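Local coordinates for protein 5'-tyrosyl-DNA phosphodiesterase (Caenorhabditis elegans, PDB 4FVA) that belongs to the endonuclease/exonuclease/phosphatase family of the DNase I-like clan and carries a magnesium ion in its metal site, at residues I47-E52 and T81-S86; K69-N74 and Q109-S114. All blocks are in the same frame, centred on the assembly; numbering follows the deposited sequence.

Interaction 1. Residues I47-E52 and T81-S86; sequences ILFLQE and TAILVS. With MG (magnesium ion), chain F; EDO (1,2-ethanediol), chain H.
The Phe49 ring lies alongside Ile83, both side chains pointing the same way from one face of the sheet. Its CE1 is 3.8 Å from Ile83 CG2, which comes in obliquely. CG leans toward the Ile47 end of the strand (chi1 -70°), and a chi2 near 0° turns the CD1/CE1 side of the ring toward Ile83. Ile47 and Val85 continue this apolar row.

On the other face, Leu48 and Leu84 lie side by side, with Leu48 CD2 4.1 Å from Leu84 CD1. Leu84 CD1 also lies 4.0 Å from Leu50 CD1, the two side chains crossing obliquely. Leu50 CB sits 4.2 Å from Ala82 CB.

The two strands are neighbours inside one sheet of the DNase I-like fold and run antiparallel, their axes at 169°. Four backbone hydrogen bonds join Leu48 with Leu84 and Leu50 with Ala82. The bond from Ala82 N reaches Leu50 O from above the carbonyl plane. Leu50 O also accepts from Asn124 ND2.

Strand 47-51 leads directly to the metal site. The chain turns a corner at Glu52, and OE1 binds the magnesium ion at 2.6 Å. Two waters and Asp22 also bind the ion. Asn20 ND2 donates a hydrogen bond to Glu52 OE2.

Interaction 2. Residues K69-N74 and Q109-S114; sequences KIYYSN and QILEGS
Tyr71 and Leu111 make the apolar half of this contact. Leu111 lays CD1 over one face of the Tyr71 ring, 3.9 Å from the ring centroid and only 14° off the normal. This is a CH-pi contact. The second methyl, Leu111 CD2, lies 3.8 Å from Tyr71 CD2. Both branches of the leucine therefore meet the tyrosine. The two side chains cross at about a right angle.

The polar half belongs to Gln109. Its side chain is fully extended, with CG opposite the backbone N at chi1 -179°, and this carries the amide across to the other strand. Gln109 NE2 donates a hydrogen bond of 2.9 Å to Tyr71 O. The bond is bent, and the donor stands well above the carbonyl plane. NE2 is also hydrogen-bonded to His94 NE2, and at the other end of the amide OE1 pairs with Thr81 OG1. Bonds at both ends should fix the rotation of this buried amide.

Ser73 adds van der Waals packing. Its CB lies 3.8 Å from Gln109 CD, so the serine rests against the amide carbon, while its hydroxyl is engaged by Thr81 N.

The strands are not hydrogen-bonded partners. Their axes come no nearer than 9.1 Å and run at 147°, and side chains bridge the gap. Strand 68-72 is the outermost strand at one end of the six-stranded sheet, whereas strand 107-115 belongs to the second sheet of this DNase I-like fold. The contact thus joins the two sheets. Val91 of strand 90-98 touches both Tyr71 and Leu111, the His94 ring meets Tyr71 edge-to-face, and Val85 of strand 80-86 lies against Leu111.

From the N terminus, the chain first lays down 47-52 and then 69-74. It returns as 81-86, where interaction 1 closes a loop of 28 residues. It runs on to 109-114, where interaction 2 closes a loop of 34. The segments alternate along the chain, so the two loops cross. Interaction 1 holds neighbouring strands within the six-stranded sheet. Interaction 2 links the end strand of that sheet to the second sheet. They meet directly along strand 80-86, which pairs with both 47-53 and 68-72. Val85 O lies 2.7 Å from Lys69 N, a probable hydrogen bond, and Ile83 CG1 packs on Gln109 OE1.

Interaction 1. Residues I47-E52 and T81-S86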
loop_
_atom_site.group_PDB
_atom_site.type_symbol
_atom_site.label_atom_id
_atom_site.label_comp_id
_atom_site.label_asym_id
_atom_site.label_seq_id
_atom_site.Cartn_x
_atom_site.Cartn_y
_atom_site.Cartn_z
ATOM N N ILE A 47 -6.463 2.890 -7.897
ATOM C CA ILE A 47 -6.408 1.799 -6.939
ATOM C C ILE A 47 -5.717 2.313 -5.684
ATOM O O ILE A 47 -4.702 3.000 -5.768
ATOM C CB ILE A 47 -5.633 0.592 -7.514
ATOM C CG1 ILE A 47 -6.364 0.026 -8.741
ATOM C CG2 ILE A 47 -5.452 -0.503 -6.461
ATOM C CD1 ILE A 47 -5.491 -0.891 -9.580
ATOM N N LEU A 48 -6.277 1.995 -4.525
ATOM C CA LEU A 48 -5.712 2.467 -3.273
ATOM C C LEU A 48 -5.568 1.336 -2.267
ATOM O O LEU A 48 -6.540 0.641 -1.972
ATOM C CB LEU A 48 -6.578 3.592 -2.693
ATOM C CG LEU A 48 -6.262 4.085 -1.277
ATOM C CD1 LEU A 48 -4.925 4.870 -1.269
ATOM C CD2 LEU A 48 -7.406 4.954 -0.729
ATOM N N PHE A 49 -4.345 1.152 -1.765
ATOM C CA PHE A 49 -4.061 0.238 -0.658
ATOM C C PHE A 49 -3.971 1.003 0.666
ATOM O O PHE A 49 -3.235 1.979 0.756
ATOM C CB PHE A 49 -2.708 -0.453 -0.879
ATOM C CG PHE A 49 -2.685 -1.451 -2.008
ATOM C CD1 PHE A 49 -3.816 -1.723 -2.760
ATOM C CD2 PHE A 49 -1.501 -2.124 -2.314
ATOM C CE1 PHE A 49 -3.779 -2.669 -3.796
ATOM C CE2 PHE A 49 -1.452 -3.065 -3.349
ATOM C CZ PHE A 49 -2.596 -3.340 -4.090
ATOM N N LEU A 50 -4.682 0.552 1.700
ATOM C CA LEU A 50 -4.518 1.124 3.047
ATOM C C LEU A 50 -4.044 0.062 4.034
ATOM O O LEU A 50 -4.414 -1.109 3.905
ATOM C CB LEU A 50 -5.836 1.708 3.565
ATOM C CG LEU A 50 -6.495 2.791 2.700
ATOM C CD1 LEU A 50 -7.823 3.206 3.327
ATOM C CD2 LEU A 50 -5.546 3.995 2.579
ATOM N N GLN A 51 -3.250 0.481 5.020
ATOM C CA GLN A 51 -2.873 -0.365 6.143
ATOM C C GLN A 51 -3.125 0.368 7.465
ATOM O O GLN A 51 -3.210 1.604 7.496
ATOM C CB GLN A 51 -1.401 -0.796 6.040
ATOM C CG GLN A 51 -0.994 -1.369 4.695
ATOM C CD GLN A 51 -0.574 -0.312 3.688
ATOM O OE1 GLN A 51 0.018 0.711 4.057
ATOM N NE2 GLN A 51 -0.877 -0.559 2.397
ATOM N N GLU A 52 -3.209 -0.390 8.558
ATOM C CA GLU A 52 -3.548 0.164 9.870
ATOM C C GLU A 52 -4.834 0.976 9.840
ATOM O O GLU A 52 -4.903 2.071 10.394
ATOM C CB GLU A 52 -2.398 1.004 10.452
ATOM C CG GLU A 52 -1.393 0.163 11.215
ATOM C CD GLU A 52 -0.424 0.980 12.019
ATOM O OE1 GLU A 52 -0.867 1.853 12.816
ATOM O OE2 GLU A 52 0.793 0.754 11.830
ATOM N N THR A 81 -6.338 -4.063 6.836
ATOM C CA THR A 81 -5.998 -3.348 5.616
ATOM C C THR A 81 -7.227 -3.161 4.731
ATOM O O THR A 81 -8.284 -3.736 4.993
ATOM C CB THR A 81 -4.885 -4.059 4.828
ATOM O OG1 THR A 81 -5.343 -5.350 4.418
ATOM C CG2 THR A 81 -3.644 -4.219 5.704
ATOM N N ALA A 82 -7.092 -2.358 3.684
ATOM C CA ALA A 82 -8.191 -2.183 2.746
ATOM C C ALA A 82 -7.641 -2.037 1.334
ATOM O O ALA A 82 -6.533 -1.521 1.136
ATOM C CB ALA A 82 -9.043 -0.969 3.125
ATOM N N ILE A 83 -8.428 -2.482 0.358
ATOM C CA ILE A 83 -8.128 -2.213 -1.039
ATOM C C ILE A 83 -9.355 -1.526 -1.618
ATOM O O ILE A 83 -10.473 -2.050 -1.501
ATOM C CB ILE A 83 -7.820 -3.517 -1.819
ATOM C CG1 ILE A 83 -6.628 -4.255 -1.180
ATOM C CG2 ILE A 83 -7.547 -3.221 -3.319
ATOM C CD1 ILE A 83 -6.281 -5.566 -1.862
ATOM N N LEU A 84 -9.157 -0.350 -2.201
ATOM C CA LEU A 84 -10.250 0.374 -2.847
ATOM C C LEU A 84 -9.978 0.414 -4.336
ATOM O O LEU A 84 -8.863 0.754 -4.757
ATOM C CB LEU A 84 -10.386 1.802 -2.300
ATOM C CG LEU A 84 -10.798 2.002 -0.836
ATOM C CD1 LEU A 84 -9.649 1.667 0.135
ATOM C CD2 LEU A 84 -11.294 3.429 -0.611
ATOM N N VAL A 85 -10.998 0.085 -5.127
ATOM C CA VAL A 85 -10.880 0.100 -6.574
ATOM C C VAL A 85 -12.020 0.865 -7.238
ATOM O O VAL A 85 -13.114 0.992 -6.691
ATOM C CB VAL A 85 -10.826 -1.324 -7.174
ATOM C CG1 VAL A 85 -9.571 -2.092 -6.682
ATOM C CG2 VAL A 85 -12.113 -2.074 -6.837
ATOM N N SER A 86 -11.743 1.372 -8.429
ATOM C CA SER A 86 -12.770 1.972 -9.265
ATOM C C SER A 86 -14.006 1.072 -9.345
ATOM O O SER A 86 -13.897 -0.152 -9.261
ATOM C CB SER A 86 -12.209 2.187 -10.670
ATOM O OG SER A 86 -13.254 2.496 -11.567
HETATM MG MG MG F . 0.884 3.467 13.767
HETATM C C1 EDO H . -12.121 7.120 -8.832
HETATM O O1 EDO H . -13.517 6.904 -8.599
HETATM C C2 EDO H . -11.610 6.044 -9.781
HETATM O O2 EDO H . -12.703 5.524 -10.546
HETATM O O HOH W 1 0.849 3.641 16.315
HETATM O O HOH W 2 1.468 4.125 11.426
#

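Interaction 2. Residues K69-N74 and Q109-S114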
loop_
_atom_site.group_PDB
_atom_site.type_symbol
_atom_site.label_atom_id
_atom_site.label_comp_id
_atom_site.label_asym_id
_atom_site.label_seq_id
_atom_site.Cartn_x
_atom_site.Cartn_y
_atom_site.Cartn_z
ATOM N N LYS A 69 -15.164 0.834 -4.956
ATOM C CA LYS A 69 -15.532 -0.375 -4.216
ATOM C C LYS A 69 -14.491 -0.563 -3.096
ATOM O O LYS A 69 -13.282 -0.417 -3.335
ATOM C CB LYS A 69 -15.538 -1.605 -5.118
ATOM C CG LYS A 69 -16.610 -1.608 -6.223
ATOM C CD LYS A 69 -16.364 -2.773 -7.200
ATOM C CE LYS A 69 -17.509 -2.877 -8.200
ATOM N NZ LYS A 69 -17.216 -3.864 -9.265
ATOM N N ILE A 70 -14.945 -0.849 -1.879
ATOM C CA ILE A 70 -14.027 -0.970 -0.745
ATOM C C ILE A 70 -14.028 -2.402 -0.205
ATOM O O ILE A 70 -15.084 -2.949 0.146
ATOM C CB ILE A 70 -14.414 -0.019 0.405
ATOM C CG1 ILE A 70 -14.553 1.419 -0.097
ATOM C CG2 ILE A 70 -13.404 -0.112 1.559
ATOM C CD1 ILE A 70 -14.963 2.372 0.989
ATOM N N TYR A 71 -12.836 -2.997 -0.114
ATOM C CA TYR A 71 -12.674 -4.337 0.438
ATOM C C TYR A 71 -11.755 -4.275 1.650
ATOM O O TYR A 71 -10.604 -3.863 1.535
ATOM C CB TYR A 71 -12.163 -5.336 -0.627
ATOM C CG TYR A 71 -13.163 -5.492 -1.754
ATOM C CD1 TYR A 71 -14.168 -6.444 -1.665
ATOM C CD2 TYR A 71 -13.147 -4.652 -2.854
ATOM C CE1 TYR A 71 -15.125 -6.573 -2.651
ATOM C CE2 TYR A 71 -14.093 -4.772 -3.855
ATOM C CZ TYR A 71 -15.083 -5.745 -3.732
ATOM O OH TYR A 71 -16.031 -5.891 -4.699
ATOM N N TYR A 72 -12.296 -4.650 2.809
ATOM C CA TYR A 72 -11.544 -4.670 4.062
ATOM C C TYR A 72 -11.012 -6.066 4.323
ATOM O O TYR A 72 -11.724 -7.043 4.119
ATOM C CB TYR A 72 -12.420 -4.205 5.240
ATOM C CG TYR A 72 -12.883 -2.759 5.142
ATOM C CD1 TYR A 72 -11.973 -1.711 5.274
ATOM C CD2 TYR A 72 -14.220 -2.441 4.947
ATOM C CE1 TYR A 72 -12.372 -0.401 5.189
ATOM C CE2 TYR A 72 -14.633 -1.124 4.851
ATOM C CZ TYR A 72 -13.701 -0.110 4.979
ATOM O OH TYR A 72 -14.097 1.208 4.894
ATOM N N SER A 73 -9.775 -6.165 4.794
ATOM C CA SER A 73 -9.166 -7.472 4.992
ATOM C C SER A 73 -9.829 -8.227 6.137
ATOM O O SER A 73 -10.030 -9.440 6.060
ATOM C CB SER A 73 -7.670 -7.346 5.289
ATOM O OG SER A 73 -7.440 -6.714 6.554
ATOM N N ASN A 74 -10.188 -7.504 7.194
ATOM C CA ASN A 74 -10.559 -8.153 8.451
ATOM C C ASN A 74 -11.258 -7.171 9.381
ATOM O O ASN A 74 -10.833 -6.978 10.524
ATOM C CB ASN A 74 -9.282 -8.673 9.130
ATOM C CG ASN A 74 -9.558 -9.713 10.201
ATOM O OD1 ASN A 74 -10.648 -10.282 10.265
ATOM N ND2 ASN A 74 -8.568 -9.958 11.057
ATOM N N GLN A 109 -3.704 -9.630 1.613
ATOM C CA GLN A 109 -5.041 -9.368 1.080
ATOM C C GLN A 109 -4.960 -9.341 -0.437
ATOM O O GLN A 109 -4.230 -8.525 -1.006
ATOM C CB GLN A 109 -5.582 -8.033 1.607
ATOM C CG GLN A 109 -6.996 -7.679 1.107
ATOM C CD GLN A 109 -7.463 -6.331 1.603
ATOM O OE1 GLN A 109 -6.641 -5.474 1.947
ATOM N NE2 GLN A 109 -8.786 -6.123 1.635
ATOM N N ILE A 110 -5.707 -10.226 -1.097
ATOM C CA ILE A 110 -5.608 -10.356 -2.549
ATOM C C ILE A 110 -6.940 -10.066 -3.201
ATOM O O ILE A 110 -7.943 -10.712 -2.883
ATOM C CB ILE A 110 -5.127 -11.769 -2.967
ATOM C CG1 ILE A 110 -3.750 -12.053 -2.366
ATOM C CG2 ILE A 110 -5.000 -11.884 -4.481
ATOM C CD1 ILE A 110 -3.275 -13.511 -2.570
ATOM N N LEU A 111 -6.966 -9.066 -4.079
ATOM C CA LEU A 111 -8.172 -8.807 -4.855
ATOM C C LEU A 111 -7.824 -9.054 -6.312
ATOM O O LEU A 111 -6.911 -8.430 -6.865
ATOM C CB LEU A 111 -8.678 -7.373 -4.659
ATOM C CG LEU A 111 -10.102 -7.044 -5.136
ATOM C CD1 LEU A 111 -11.146 -7.683 -4.200
ATOM C CD2 LEU A 111 -10.342 -5.535 -5.249
ATOM N N GLU A 112 -8.560 -9.975 -6.922
ATOM C CA GLU A 112 -8.363 -10.363 -8.312
ATOM C C GLU A 112 -9.562 -9.882 -9.117
ATOM O O GLU A 112 -10.713 -10.052 -8.688
ATOM C CB GLU A 112 -8.252 -11.892 -8.421
ATOM C CG GLU A 112 -8.214 -12.417 -9.848
ATOM C CD GLU A 112 -8.341 -13.932 -9.921
ATOM O OE1 GLU A 112 -8.064 -14.623 -8.912
ATOM O OE2 GLU A 112 -8.766 -14.428 -10.985
ATOM N N GLY A 113 -9.307 -9.288 -10.279
ATOM C CA GLY A 113 -10.399 -8.846 -11.120
ATOM C C GLY A 113 -9.865 -8.409 -12.458
ATOM O O GLY A 113 -8.837 -8.893 -12.922
ATOM N N SER A 114 -10.578 -7.504 -13.100
ATOM C CA SER A 114 -10.098 -6.927 -14.341
ATOM C C SER A 114 -10.677 -5.533 -14.517
ATOM O O SER A 114 -11.754 -5.223 -13.986
ATOM C CB SER A 114 -10.437 -7.822 -15.532
ATOM O OG SER A 114 -11.823 -7.838 -15.765
#